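Local coordinates for protein putative protease I (PDB 3CNE) that binds flavins such as lumichrome, riboflavin, FMN and FAD, may store them, and appears to lack proteolytic or chaperone activity, at residues 9-14 against 42-47; 18-23 against 161-166; 32-37 against 51-56; 56-61 against 90-95; 69-74 against 106-111. All blocks are in the same frame, centred on the assembly; numbering follows the deposited sequence.

Contact 1: residues 9-14 against 42-47. With CA (calcium ion), chain F.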
# COMPACT_ATOMS: atom_id res chain seq x y z
N ALA A 9 -8.27 9.48 4.31
CA ALA A 9 -6.81 9.37 4.34
C ALA A 9 -6.20 10.53 5.12
O ALA A 9 -6.41 11.70 4.77
CB ALA A 9 -6.24 9.30 2.91
N VAL A 10 -5.53 10.23 6.24
CA VAL A 10 -4.94 11.30 7.02
C VAL A 10 -3.61 11.69 6.36
O VAL A 10 -3.22 11.11 5.38
CB VAL A 10 -4.75 10.90 8.49
CG1 VAL A 10 -6.15 10.82 9.17
CG2 VAL A 10 -3.94 9.57 8.63
N ASN A 11 -2.94 12.69 6.90
CA ASN A 11 -1.72 13.17 6.26
C ASN A 11 -0.62 13.38 7.29
O ASN A 11 -0.67 14.37 8.04
CB ASN A 11 -2.04 14.48 5.54
CG ASN A 11 -0.87 15.05 4.81
OD1 ASN A 11 0.04 14.33 4.43
ND2 ASN A 11 -0.89 16.36 4.61
N PRO A 12 0.38 12.48 7.34
CA PRO A 12 0.66 11.35 6.45
C PRO A 12 -0.20 10.12 6.76
O PRO A 12 -0.56 9.92 7.89
CB PRO A 12 2.13 11.03 6.75
CG PRO A 12 2.28 11.35 8.24
CD PRO A 12 1.37 12.60 8.43
N VAL A 13 -0.51 9.33 5.72
CA VAL A 13 -1.29 8.11 5.85
C VAL A 13 -0.32 6.95 5.71
O VAL A 13 0.73 7.05 5.03
CB VAL A 13 -2.38 8.03 4.70
CG1 VAL A 13 -1.75 7.98 3.35
CG2 VAL A 13 -3.48 6.90 4.91
N ASN A 14 -0.63 5.86 6.38
CA ASN A 14 0.10 4.64 6.11
C ASN A 14 -0.42 4.06 4.80
O ASN A 14 -1.56 3.61 4.72
CB ASN A 14 -0.12 3.65 7.26
CG ASN A 14 0.68 2.39 7.10
OD1 ASN A 14 0.59 1.73 6.06
ND2 ASN A 14 1.41 2.00 8.18
N GLU A 42 -3.78 16.84 -1.63
CA GLU A 42 -2.43 16.32 -1.74
C GLU A 42 -1.93 15.94 -0.35
O GLU A 42 -1.90 16.79 0.56
CB GLU A 42 -1.50 17.36 -2.38
CG GLU A 42 -0.12 16.81 -2.58
CD GLU A 42 0.87 17.81 -3.13
OE1 GLU A 42 0.61 18.43 -4.19
OE2 GLU A 42 1.94 17.95 -2.49
N ILE A 43 -1.59 14.66 -0.15
CA ILE A 43 -1.17 14.17 1.18
C ILE A 43 0.13 13.39 1.04
O ILE A 43 0.53 13.11 -0.06
CB ILE A 43 -2.24 13.23 1.85
CG1 ILE A 43 -2.44 11.95 1.02
CG2 ILE A 43 -3.56 14.01 2.17
CD1 ILE A 43 -3.28 10.87 1.72
N LYS A 44 0.78 13.05 2.14
CA LYS A 44 1.98 12.23 2.08
C LYS A 44 1.68 10.89 2.67
O LYS A 44 0.69 10.77 3.39
CB LYS A 44 3.11 12.87 2.87
CG LYS A 44 3.98 13.75 2.02
CD LYS A 44 3.46 15.16 1.92
CE LYS A 44 4.58 16.08 1.37
NZ LYS A 44 4.47 17.47 1.96
N THR A 45 2.50 9.89 2.36
CA THR A 45 2.44 8.63 3.07
C THR A 45 3.47 8.72 4.17
O THR A 45 4.38 9.55 4.09
CB THR A 45 2.71 7.45 2.17
OG1 THR A 45 4.02 7.57 1.57
CG2 THR A 45 1.65 7.44 1.02
N ASN A 46 3.39 7.84 5.15
CA ASN A 46 4.42 7.77 6.21
C ASN A 46 5.78 7.60 5.53
O ASN A 46 6.78 8.18 5.95
CB ASN A 46 4.21 6.55 7.10
CG ASN A 46 2.96 6.65 7.97
OD1 ASN A 46 2.33 7.70 8.07
ND2 ASN A 46 2.64 5.56 8.63
N SER A 47 5.79 6.83 4.44
CA SER A 47 7.03 6.50 3.68
C SER A 47 7.54 7.63 2.76
O SER A 47 8.60 7.50 2.12
CB SER A 47 6.82 5.20 2.91
OG SER A 47 5.64 5.21 2.11
CA CA F . 3.61 4.32 3.98
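The amide OD1 of N11 accepts a nearly straight hydrogen bond from the backbone N of K44, 2.7 Å long, with the donor lying above the carbonyl plane of the amide. CG stands anti to the backbone N of N11 (chi1 -178°), which swings the amide across to the strand while I43 CG2 packs against N11 CB at 3.7 Å. After the cis peptide bond before P12 the backbones take over: V13 N donates to K44 O (3.0 Å), and N46 N returns a bond to V13 O (2.8 Å), framing the single bridge between V13 and T45. I43 CD1 touches both A9 CB and V13 CG1. With an alanine here in place of N11, K44 N would probably lose its acceptor, and I43 the flank given by the amide. At the far end S47 OG meets a calcium ion at 2.9 Å, and the amide of N46 is held by D76 N. One side-chain carbonyl and two backbone bonds therefore set the position of the loop after strand 4-9, and the I43 methyl packing fills in alongside.

Contact 2: residues 18-23 against 161-166. With FMN (flavin mononucleotide), chain N.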
# COMPACT_ATOMS: atom_id res chain seq x y z
N LEU A 18 -3.77 1.87 3.44
CA LEU A 18 -4.65 2.50 2.48
C LEU A 18 -4.89 1.58 1.27
O LEU A 18 -6.02 1.26 0.96
CB LEU A 18 -4.09 3.86 2.00
CG LEU A 18 -4.98 4.62 1.01
CD1 LEU A 18 -6.39 4.91 1.60
CD2 LEU A 18 -4.32 5.89 0.54
N PHE A 19 -3.80 1.17 0.62
CA PHE A 19 -3.91 0.41 -0.61
C PHE A 19 -4.42 -1.02 -0.47
O PHE A 19 -5.00 -1.56 -1.40
CB PHE A 19 -2.62 0.53 -1.43
CG PHE A 19 -2.52 1.85 -2.10
CD1 PHE A 19 -1.79 2.87 -1.52
CD2 PHE A 19 -3.25 2.11 -3.26
CE1 PHE A 19 -1.71 4.13 -2.13
CE2 PHE A 19 -3.18 3.36 -3.85
CZ PHE A 19 -2.42 4.37 -3.28
N GLN A 20 -4.21 -1.63 0.69
CA GLN A 20 -4.92 -2.88 1.00
C GLN A 20 -6.43 -2.71 0.84
O GLN A 20 -7.07 -3.53 0.21
CB GLN A 20 -4.60 -3.35 2.42
CG GLN A 20 -3.26 -4.03 2.54
CD GLN A 20 -3.11 -4.69 3.89
OE1 GLN A 20 -3.71 -5.75 4.13
NE2 GLN A 20 -2.38 -4.05 4.79
N TYR A 21 -6.98 -1.62 1.37
CA TYR A 21 -8.39 -1.32 1.15
C TYR A 21 -8.67 -1.05 -0.34
O TYR A 21 -9.59 -1.63 -0.91
CB TYR A 21 -8.87 -0.11 1.97
CG TYR A 21 -8.80 -0.27 3.47
CD1 TYR A 21 -9.58 -1.24 4.13
CD2 TYR A 21 -8.01 0.59 4.25
CE1 TYR A 21 -9.53 -1.38 5.53
CE2 TYR A 21 -7.97 0.46 5.64
CZ TYR A 21 -8.75 -0.53 6.27
OH TYR A 21 -8.72 -0.68 7.64
N LEU A 22 -7.88 -0.16 -0.96
CA LEU A 22 -8.24 0.33 -2.28
C LEU A 22 -8.11 -0.75 -3.33
O LEU A 22 -8.93 -0.83 -4.23
CB LEU A 22 -7.46 1.59 -2.67
CG LEU A 22 -7.54 2.76 -1.69
CD1 LEU A 22 -6.85 3.98 -2.28
CD2 LEU A 22 -8.99 3.09 -1.27
N GLU A 23 -7.07 -1.58 -3.22
CA GLU A 23 -6.92 -2.70 -4.13
C GLU A 23 -8.09 -3.65 -4.00
O GLU A 23 -8.70 -4.08 -5.01
CB GLU A 23 -5.64 -3.46 -3.88
CG GLU A 23 -5.48 -4.62 -4.84
CD GLU A 23 -4.43 -5.55 -4.42
OE1 GLU A 23 -4.43 -5.94 -3.23
OE2 GLU A 23 -3.59 -5.88 -5.28
N ASN A 161 -0.86 -4.79 9.40
CA ASN A 161 -0.54 -6.19 9.17
C ASN A 161 -1.61 -7.19 9.57
O ASN A 161 -1.46 -8.38 9.32
CB ASN A 161 0.80 -6.58 9.79
CG ASN A 161 1.03 -5.91 11.08
OD1 ASN A 161 0.51 -6.34 12.10
ND2 ASN A 161 1.83 -4.81 11.06
N THR A 162 -2.70 -6.73 10.17
CA THR A 162 -3.82 -7.65 10.46
C THR A 162 -5.10 -7.36 9.64
O THR A 162 -6.16 -8.01 9.83
CB THR A 162 -4.17 -7.66 11.94
OG1 THR A 162 -4.63 -6.37 12.35
CG2 THR A 162 -2.99 -8.07 12.78
N ILE A 163 -5.01 -6.37 8.75
CA ILE A 163 -6.15 -6.03 7.89
C ILE A 163 -6.65 -7.28 7.13
O ILE A 163 -7.86 -7.53 7.06
CB ILE A 163 -5.83 -4.88 6.92
CG1 ILE A 163 -5.76 -3.56 7.71
CG2 ILE A 163 -6.93 -4.76 5.82
CD1 ILE A 163 -5.13 -2.40 6.93
N TRP A 164 -5.70 -8.08 6.63
CA TRP A 164 -6.00 -9.32 5.91
C TRP A 164 -6.97 -10.23 6.67
O TRP A 164 -7.71 -10.96 6.03
CB TRP A 164 -4.72 -10.11 5.57
CG TRP A 164 -4.07 -10.82 6.75
CD1 TRP A 164 -3.18 -10.30 7.62
CD2 TRP A 164 -4.28 -12.19 7.15
NE1 TRP A 164 -2.80 -11.25 8.55
CE2 TRP A 164 -3.46 -12.42 8.27
CE3 TRP A 164 -5.07 -13.24 6.66
CZ2 TRP A 164 -3.43 -13.66 8.93
CZ3 TRP A 164 -5.03 -14.48 7.31
CH2 TRP A 164 -4.22 -14.67 8.43
N THR A 165 -6.95 -10.19 8.01
CA THR A 165 -7.82 -11.06 8.84
C THR A 165 -9.31 -10.70 8.79
O THR A 165 -10.17 -11.53 9.12
CB THR A 165 -7.41 -11.13 10.33
OG1 THR A 165 -7.61 -9.86 10.97
CG2 THR A 165 -5.98 -11.62 10.48
N MSE A 166 -9.64 -9.48 8.38
CA MSE A 166 -11.03 -9.06 8.33
C MSE A 166 -11.48 -8.62 6.94
O MSE A 166 -12.65 -8.41 6.70
CB MSE A 166 -11.30 -7.94 9.32
CG MSE A 166 -10.46 -6.70 9.05
SE MSE A 166 -11.22 -5.07 9.80
CE MSE A 166 -11.43 -4.10 8.11
N1 FMN N . -1.50 -11.35 4.22
C2 FMN N . -0.94 -10.10 4.40
O2 FMN N . -1.18 -9.21 3.58
N3 FMN N . -0.12 -9.86 5.50
C4 FMN N . 0.14 -10.88 6.41
O4 FMN N . 0.83 -10.66 7.42
C4A FMN N . -0.43 -12.14 6.22
N5 FMN N . -0.18 -13.17 7.12
C5A FMN N . -0.75 -14.41 6.91
C6 FMN N . -0.50 -15.43 7.81
C7 FMN N . -1.06 -16.69 7.63
C7M FMN N . -1.33 -17.49 8.88
C8 FMN N . -1.87 -16.94 6.50
C8M FMN N . -1.78 -18.31 5.86
C9 FMN N . -2.13 -15.89 5.62
C9A FMN N . -1.57 -14.63 5.80
N10 FMN N . -1.82 -13.61 4.89
C10 FMN N . -1.25 -12.37 5.11
C1' FMN N . -3.14 -13.58 4.17
C2' FMN N . -3.09 -13.98 2.70
O2' FMN N . -2.78 -12.85 1.90
C3' FMN N . -4.45 -14.56 2.30
O3' FMN N . -4.73 -15.69 3.12
C4' FMN N . -4.53 -14.97 0.83
O4' FMN N . -4.90 -13.87 0.02
O HOH W 1 -2.99 -7.19 6.24
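I163 points its side chain at helix 15-27 and is met there by two residues from successive positions of the helix. The side chain of Q20 runs obliquely across it, OE1 lying 3.6 Å from I163 CB, while Y21 crosses it at about a right angle, with I163 CD1 4.0 Å from Y21 OH. M166, a selenomethionine, reaches the same phenol from another direction: its CE sits at the ring edge, near the plane, 4.2 Å from Y21 CE1. CG of Q20 lies beside its own backbone N (chi1 -78°) and the chain is extended beyond it, which carries the amide out to the 161-166 loop. There a water donates to Q20 OE1 at 2.7 Å and accepts from W164 N at 2.9 Å, while Q20 NE2 is bound by E160 O. In this DJ-1/PfpI fold the helix packs on the central sheet, and Y21 OH is hydrogen-bonded to H110 ND1 of strand 106-110. The loop contributes N161 and W164 to the flavin site shared between the two subunits. The indole of W164 lies along the isoalloxazine of FMN in an offset stack, with flavin C9A 3.5 Å above the indole plane and displaced toward the rim. T165 CG2 covers the opposite face over its centre, and the water lies at the indole edge. N161 O of the second subunit also hydrogen-bonds the FMN.

Contact 3: residues 32-37 against 51-56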
# COMPACT_ATOMS: atom_id res chain seq x y z
N TYR A 32 -15.80 3.64 -4.36
CA TYR A 32 -15.22 4.41 -3.26
C TYR A 32 -14.73 5.76 -3.72
O TYR A 32 -14.46 5.94 -4.89
CB TYR A 32 -14.09 3.62 -2.58
CG TYR A 32 -12.90 3.39 -3.50
CD1 TYR A 32 -11.88 4.34 -3.61
CD2 TYR A 32 -12.82 2.25 -4.28
CE1 TYR A 32 -10.80 4.14 -4.47
CE2 TYR A 32 -11.75 2.02 -5.12
CZ TYR A 32 -10.75 2.96 -5.22
OH TYR A 32 -9.71 2.70 -6.08
N LYS A 33 -14.59 6.69 -2.78
CA LYS A 33 -14.03 8.02 -3.03
C LYS A 33 -13.13 8.32 -1.85
O LYS A 33 -13.50 8.05 -0.72
CB LYS A 33 -15.15 9.05 -3.11
CG LYS A 33 -14.67 10.47 -3.36
CD LYS A 33 -15.84 11.40 -3.68
CE LYS A 33 -15.34 12.82 -3.80
NZ LYS A 33 -16.43 13.82 -4.18
N VAL A 34 -11.93 8.84 -2.13
CA VAL A 34 -10.91 9.03 -1.11
C VAL A 34 -10.82 10.52 -0.76
O VAL A 34 -10.58 11.36 -1.64
CB VAL A 34 -9.50 8.47 -1.56
CG1 VAL A 34 -8.51 8.54 -0.39
CG2 VAL A 34 -9.60 7.00 -2.06
N PHE A 35 -10.98 10.81 0.54
CA PHE A 35 -10.99 12.17 1.09
C PHE A 35 -9.79 12.39 1.96
O PHE A 35 -9.55 11.63 2.91
CB PHE A 35 -12.26 12.44 1.96
CG PHE A 35 -13.56 12.36 1.21
CD1 PHE A 35 -14.18 13.53 0.74
CD2 PHE A 35 -14.18 11.13 0.98
CE1 PHE A 35 -15.40 13.46 0.04
CE2 PHE A 35 -15.39 11.05 0.30
CZ PHE A 35 -16.02 12.23 -0.16
N ALA A 36 -9.04 13.45 1.65
CA ALA A 36 -7.92 13.84 2.50
C ALA A 36 -8.39 14.48 3.79
O ALA A 36 -9.19 15.40 3.77
CB ALA A 36 -6.97 14.80 1.75
N VAL A 37 -7.89 13.99 4.92
CA VAL A 37 -8.08 14.69 6.17
C VAL A 37 -6.98 15.74 6.25
O VAL A 37 -5.99 15.61 6.99
CB VAL A 37 -8.00 13.76 7.38
CG1 VAL A 37 -8.28 14.55 8.66
CG2 VAL A 37 -9.06 12.64 7.22
N LEU A 51 0.50 11.38 -2.52
CA LEU A 51 -0.75 10.98 -3.14
C LEU A 51 -1.63 12.20 -3.38
O LEU A 51 -1.71 13.09 -2.54
CB LEU A 51 -1.52 9.98 -2.27
CG LEU A 51 -0.82 8.69 -1.85
CD1 LEU A 51 -1.73 7.95 -0.90
CD2 LEU A 51 -0.53 7.82 -3.06
N ILE A 52 -2.28 12.24 -4.53
CA ILE A 52 -3.35 13.22 -4.76
C ILE A 52 -4.64 12.42 -4.76
O ILE A 52 -4.87 11.58 -5.63
CB ILE A 52 -3.13 14.03 -6.05
CG1 ILE A 52 -1.69 14.62 -6.04
CG2 ILE A 52 -4.21 15.16 -6.17
CD1 ILE A 52 -1.38 15.62 -7.22
N VAL A 53 -5.47 12.65 -3.75
CA VAL A 53 -6.69 11.86 -3.57
C VAL A 53 -7.86 12.60 -4.25
O VAL A 53 -7.61 13.53 -5.03
CB VAL A 53 -6.94 11.49 -2.10
CG1 VAL A 53 -5.73 10.72 -1.51
CG2 VAL A 53 -7.26 12.76 -1.24
N ASP A 54 -9.11 12.19 -4.00
CA ASP A 54 -10.25 12.69 -4.77
C ASP A 54 -10.76 14.04 -4.28
O ASP A 54 -11.29 14.83 -5.07
CB ASP A 54 -11.40 11.68 -4.77
CG ASP A 54 -11.00 10.33 -5.43
OD1 ASP A 54 -10.32 10.37 -6.49
OD2 ASP A 54 -11.32 9.26 -4.87
N ASP A 55 -10.65 14.29 -2.99
CA ASP A 55 -11.30 15.47 -2.40
C ASP A 55 -10.77 15.65 -0.99
O ASP A 55 -9.96 14.84 -0.50
CB ASP A 55 -12.81 15.23 -2.35
CG ASP A 55 -13.63 16.51 -2.47
OD1 ASP A 55 -13.11 17.64 -2.27
OD2 ASP A 55 -14.82 16.35 -2.72
N VAL A 56 -11.23 16.72 -0.34
CA VAL A 56 -10.88 16.99 1.04
C VAL A 56 -12.09 16.69 1.92
O VAL A 56 -13.22 16.71 1.45
CB VAL A 56 -10.44 18.45 1.24
CG1 VAL A 56 -9.20 18.77 0.40
CG2 VAL A 56 -11.60 19.46 0.95
O HOH W 2 -11.43 6.87 -6.12
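Backbone and carboxylate hydrogen bonds join V34 and A36 to D54 and D55. V34 is gripped at both ends: its N donates to D54 OD2 at 2.8 Å, almost straight and on the anti side of the carboxylate, while its O accepts from D54 N at 2.9 Å and, weakly, from D55 N. A36 N donates to D55 O at 2.7 Å. The charged pair is K33 NZ with D55 OD2, a weak 3.3 Å salt bridge reached by a fully extended lysine; D55 OD1 is bound by N59. A methionine in place of K33 would probably leave D55 OD2 without this counter-charge. Among flat groups, the F35 ring and D55 carboxylate lie side by side, planes 19° apart, with V56 O at the ring edge. Apolar contacts come from V53, whose CG1 meets V34 CG1 at 3.7 Å and whose CG2 meets A36 CB at 3.6 Å. Through the parallel F35-D55 and A36-V56 pairing, strand 55-56 extends the main sheet beyond strand 31-36, while L51 and I52 pair antiparallel with the second subunit.

Contact 4: residues 56-61 against 90-95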
# COMPACT_ATOMS: atom_id res chain seq x y z
N VAL A 56 -11.23 16.72 -0.34
CA VAL A 56 -10.88 16.99 1.04
C VAL A 56 -12.09 16.69 1.92
O VAL A 56 -13.22 16.71 1.45
CB VAL A 56 -10.44 18.45 1.24
CG1 VAL A 56 -9.20 18.77 0.40
CG2 VAL A 56 -11.60 19.46 0.95
N ILE A 57 -11.84 16.42 3.20
CA ILE A 57 -12.86 15.98 4.14
C ILE A 57 -13.94 17.05 4.38
O ILE A 57 -15.08 16.71 4.72
CB ILE A 57 -12.24 15.50 5.49
CG1 ILE A 57 -13.33 14.85 6.38
CG2 ILE A 57 -11.50 16.65 6.22
CD1 ILE A 57 -12.78 13.78 7.30
N ALA A 58 -13.57 18.33 4.22
CA ALA A 58 -14.55 19.44 4.37
C ALA A 58 -15.73 19.23 3.43
O ALA A 58 -16.88 19.53 3.79
CB ALA A 58 -13.89 20.80 4.13
N ASN A 59 -15.46 18.71 2.23
CA ASN A 59 -16.52 18.51 1.22
C ASN A 59 -17.38 17.26 1.42
O ASN A 59 -18.35 17.03 0.68
CB ASN A 59 -15.91 18.56 -0.18
CG ASN A 59 -15.49 19.95 -0.56
OD1 ASN A 59 -16.00 20.94 -0.01
ND2 ASN A 59 -14.56 20.05 -1.49
N LEU A 60 -17.03 16.46 2.42
CA LEU A 60 -17.81 15.30 2.82
C LEU A 60 -18.90 15.68 3.84
O LEU A 60 -19.92 15.00 3.96
CB LEU A 60 -16.88 14.21 3.39
CG LEU A 60 -17.51 12.89 3.84
CD1 LEU A 60 -18.35 12.26 2.70
CD2 LEU A 60 -16.45 11.91 4.32
N LYS A 61 -18.67 16.76 4.58
CA LYS A 61 -19.68 17.28 5.51
C LYS A 61 -21.00 17.57 4.81
O LYS A 61 -21.05 18.28 3.81
CB LYS A 61 -19.18 18.55 6.19
CG LYS A 61 -18.36 18.31 7.42
CD LYS A 61 -17.38 19.45 7.63
CE LYS A 61 -18.05 20.81 7.81
NZ LYS A 61 -17.09 21.83 8.29
N ASN A 90 -9.44 18.40 11.29
CA ASN A 90 -9.51 17.47 12.42
C ASN A 90 -10.82 17.60 13.17
O ASN A 90 -11.32 16.62 13.71
CB ASN A 90 -8.34 17.69 13.36
CG ASN A 90 -7.05 17.20 12.76
OD1 ASN A 90 -7.07 16.34 11.89
ND2 ASN A 90 -5.95 17.78 13.16
N VAL A 91 -11.37 18.81 13.17
CA VAL A 91 -12.71 19.04 13.72
C VAL A 91 -13.73 18.40 12.79
O VAL A 91 -14.64 17.69 13.24
CB VAL A 91 -12.98 20.55 13.93
CG1 VAL A 91 -14.44 20.81 14.28
CG2 VAL A 91 -12.01 21.16 14.99
N ASP A 92 -13.57 18.63 11.49
CA ASP A 92 -14.41 17.96 10.49
C ASP A 92 -14.36 16.44 10.62
O ASP A 92 -15.38 15.79 10.53
CB ASP A 92 -14.04 18.37 9.08
CG ASP A 92 -14.29 19.84 8.81
OD1 ASP A 92 -15.06 20.48 9.58
OD2 ASP A 92 -13.72 20.36 7.82
N LEU A 93 -13.17 15.87 10.82
CA LEU A 93 -13.04 14.42 11.04
C LEU A 93 -14.00 13.86 12.11
O LEU A 93 -14.68 12.87 11.88
CB LEU A 93 -11.60 14.06 11.43
CG LEU A 93 -11.32 12.56 11.54
CD1 LEU A 93 -11.65 11.84 10.24
CD2 LEU A 93 -9.87 12.30 11.91
N MSE A 94 -14.01 14.50 13.27
CA MSE A 94 -14.86 14.13 14.39
C MSE A 94 -16.33 14.22 14.01
O MSE A 94 -17.11 13.31 14.30
CB MSE A 94 -14.59 15.02 15.61
CG MSE A 94 -13.21 14.84 16.21
SE MSE A 94 -12.99 13.08 17.06
CE MSE A 94 -12.35 11.98 15.56
N GLU A 95 -16.68 15.32 13.36
CA GLU A 95 -18.03 15.55 12.88
C GLU A 95 -18.47 14.43 11.93
O GLU A 95 -19.54 13.82 12.10
CB GLU A 95 -18.11 16.89 12.14
CG GLU A 95 -19.55 17.36 11.97
CD GLU A 95 -19.71 18.57 11.06
OE1 GLU A 95 -18.98 19.58 11.26
OE2 GLU A 95 -20.60 18.49 10.16
O HOH W 3 -14.31 22.95 7.36
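K61 leans over the acidic side of helix 88-102 and meets D92 and E95 along its length. From CB the chain reaches CG, 3.5 Å from E95 OE2, and then CD, which lies 3.2 Å from D92 OD1. The bend about CG-CD (chi3 60°) brings CE near both acids, 3.5 Å from D92 OD1 and 3.8 Å from E95 OE1. NZ ends in a salt bridge with D92 OD1 at 2.8 Å, approaching from above the carboxylate plane, and a water links NZ to D92 OD2. E95 stays beyond salt-bridge distance of NZ but probably adds to the negative field around it. In the α/β sandwich of the DJ-1/PfpI family, the loop after edge strand 55-56, which opens with the 3-10 segment 57-59, packs here on the helix of a beta-alpha-beta unit. Deeper in, I57 points toward that helix: its CD1 touches L93 CD1 at 3.7 Å, and its CG2 slides past D92 CB. I57 and L93 both also pack on L8 of strand 4-9.

Contact 5: residues 69-74 against 106-111. With ZN (zinc ion), chain E.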
# COMPACT_ATOMS: atom_id res chain seq x y z
N ALA A 69 -20.60 3.38 3.89
CA ALA A 69 -19.47 2.91 4.69
C ALA A 69 -18.44 4.00 4.78
O ALA A 69 -18.31 4.81 3.87
CB ALA A 69 -18.84 1.65 4.08
N LEU A 70 -17.72 4.02 5.91
CA LEU A 70 -16.56 4.86 6.10
C LEU A 70 -15.37 3.96 6.40
O LEU A 70 -15.48 3.04 7.24
CB LEU A 70 -16.79 5.83 7.25
CG LEU A 70 -15.76 6.92 7.59
CD1 LEU A 70 -16.43 8.04 8.35
CD2 LEU A 70 -14.66 6.34 8.48
N VAL A 71 -14.26 4.20 5.71
CA VAL A 71 -12.96 3.61 6.07
C VAL A 71 -12.07 4.70 6.69
O VAL A 71 -11.92 5.78 6.11
CB VAL A 71 -12.21 2.99 4.85
CG1 VAL A 71 -10.82 2.63 5.21
CG2 VAL A 71 -12.96 1.74 4.34
N PHE A 72 -11.52 4.43 7.87
CA PHE A 72 -10.53 5.34 8.44
C PHE A 72 -9.15 4.71 8.25
O PHE A 72 -8.81 3.70 8.88
CB PHE A 72 -10.74 5.63 9.92
CG PHE A 72 -9.73 6.61 10.46
CD1 PHE A 72 -9.89 7.99 10.26
CD2 PHE A 72 -8.57 6.17 11.09
CE1 PHE A 72 -8.91 8.93 10.71
CE2 PHE A 72 -7.62 7.08 11.57
CZ PHE A 72 -7.79 8.46 11.36
N SER A 73 -8.37 5.33 7.38
CA SER A 73 -7.06 4.79 7.03
C SER A 73 -5.99 5.58 7.80
O SER A 73 -5.73 6.75 7.53
CB SER A 73 -6.86 4.84 5.51
OG SER A 73 -5.93 3.86 5.08
N CYS A 74 -5.40 4.90 8.78
CA CYS A 74 -4.59 5.54 9.77
C CYS A 74 -3.17 5.86 9.22
O CYS A 74 -2.76 5.38 8.17
CB CYS A 74 -4.51 4.59 10.96
SG CYS A 74 -3.95 5.32 12.50
N MSE A 106 -21.56 1.46 7.94
CA MSE A 106 -20.50 0.54 8.25
C MSE A 106 -19.18 1.31 8.52
O MSE A 106 -18.77 2.13 7.71
CB MSE A 106 -20.34 -0.44 7.10
CG MSE A 106 -19.23 -1.43 7.24
SE MSE A 106 -19.27 -2.64 5.68
CE MSE A 106 -20.52 -1.64 4.53
N MSE A 107 -18.58 1.05 9.69
CA MSE A 107 -17.38 1.77 10.16
C MSE A 107 -16.20 0.81 10.13
O MSE A 107 -16.20 -0.21 10.81
CB MSE A 107 -17.55 2.31 11.58
CG MSE A 107 -18.83 3.04 11.86
SE MSE A 107 -19.10 4.53 10.67
CE MSE A 107 -17.74 5.77 11.36
N ILE A 108 -15.21 1.16 9.32
CA ILE A 108 -14.07 0.30 9.01
C ILE A 108 -12.77 1.07 9.30
O ILE A 108 -12.61 2.23 8.90
CB ILE A 108 -14.06 -0.14 7.52
CG1 ILE A 108 -15.30 -0.96 7.16
CG2 ILE A 108 -12.76 -0.93 7.21
CD1 ILE A 108 -15.78 -0.75 5.73
N GLY A 109 -11.84 0.44 10.00
CA GLY A 109 -10.57 1.10 10.26
C GLY A 109 -9.61 0.16 10.94
O GLY A 109 -9.98 -0.95 11.33
N HIS A 110 -8.36 0.61 11.02
CA HIS A 110 -7.30 -0.17 11.60
C HIS A 110 -6.36 0.74 12.38
O HIS A 110 -6.47 1.97 12.31
CB HIS A 110 -6.53 -0.94 10.50
CG HIS A 110 -5.72 -0.06 9.60
ND1 HIS A 110 -6.26 0.57 8.49
CD2 HIS A 110 -4.41 0.28 9.62
CE1 HIS A 110 -5.31 1.25 7.87
NE2 HIS A 110 -4.18 1.10 8.54
N CYS A 111 -5.43 0.10 13.11
CA CYS A 111 -4.41 0.78 13.91
C CYS A 111 -5.08 1.69 14.96
O CYS A 111 -5.73 1.17 15.86
CB CYS A 111 -3.34 1.44 13.02
SG CYS A 111 -1.80 1.79 13.90
ZN ZN E . -2.00 4.36 13.23
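The imidazole of H110 has C74 CB over one face, 4.2 Å above its plane and offset toward the rim, and S73 OG at its edge in the plane. CG between the backbone N and the carbonyl carbon (chi1 69°) brings the ring over to strand 69-73, where NE2 is hydrogen-bonded to E160 OE1, with Y21 at ND1. Toward their N-terminal ends the strands run parallel: L70 N donates to M106 O (2.8 Å), L70 O accepts from I108 N (2.8 Å) and F72 N donates to I108 O (2.7 Å), all nearly along the C=O axis. Beyond these, F72 O is buried without a hydrogen-bond partner. On one face of the sheet V71 CG2 packs on I108 CB, and A69 CB meets the CE of selenomethionine M106; on the other, L70 CD1 touches the CE of selenomethionine M107. At the C-terminal ends C74 SG binds the zinc ion at 2.3 Å and C111 SG at 2.7 Å. This is a parallel beta-alpha-beta unit, strands 69-73 and 106-110 with helix 88-102 between them, carrying a structural zinc site at its strand ends.

In the fold
Contact 5 is the core of the chain, an almost entirely buried strand pair; contact 2 is also buried, but lies where helix 15-27 meets the flavin-binding loop. They join directly through Y21 and H110. Contacts 1, 3 and 4 are only partly buried, and there polar side chains add to the packing: an amide in contact 1, lysine-aspartate pairs in contacts 3 and 4. Contact 3 adds the edge strand of the sheet to which contact 5 belongs, and contact 4 follows straight on from it through the shared V56. Contact 1 touches contact 5 where N14 is hydrogen-bonded to C74, and shares the 42-44/50-52 hairpin with contact 3. Contacts 1, 2 and 3 reach the second subunit, whereas 4 and 5 stay within one chain.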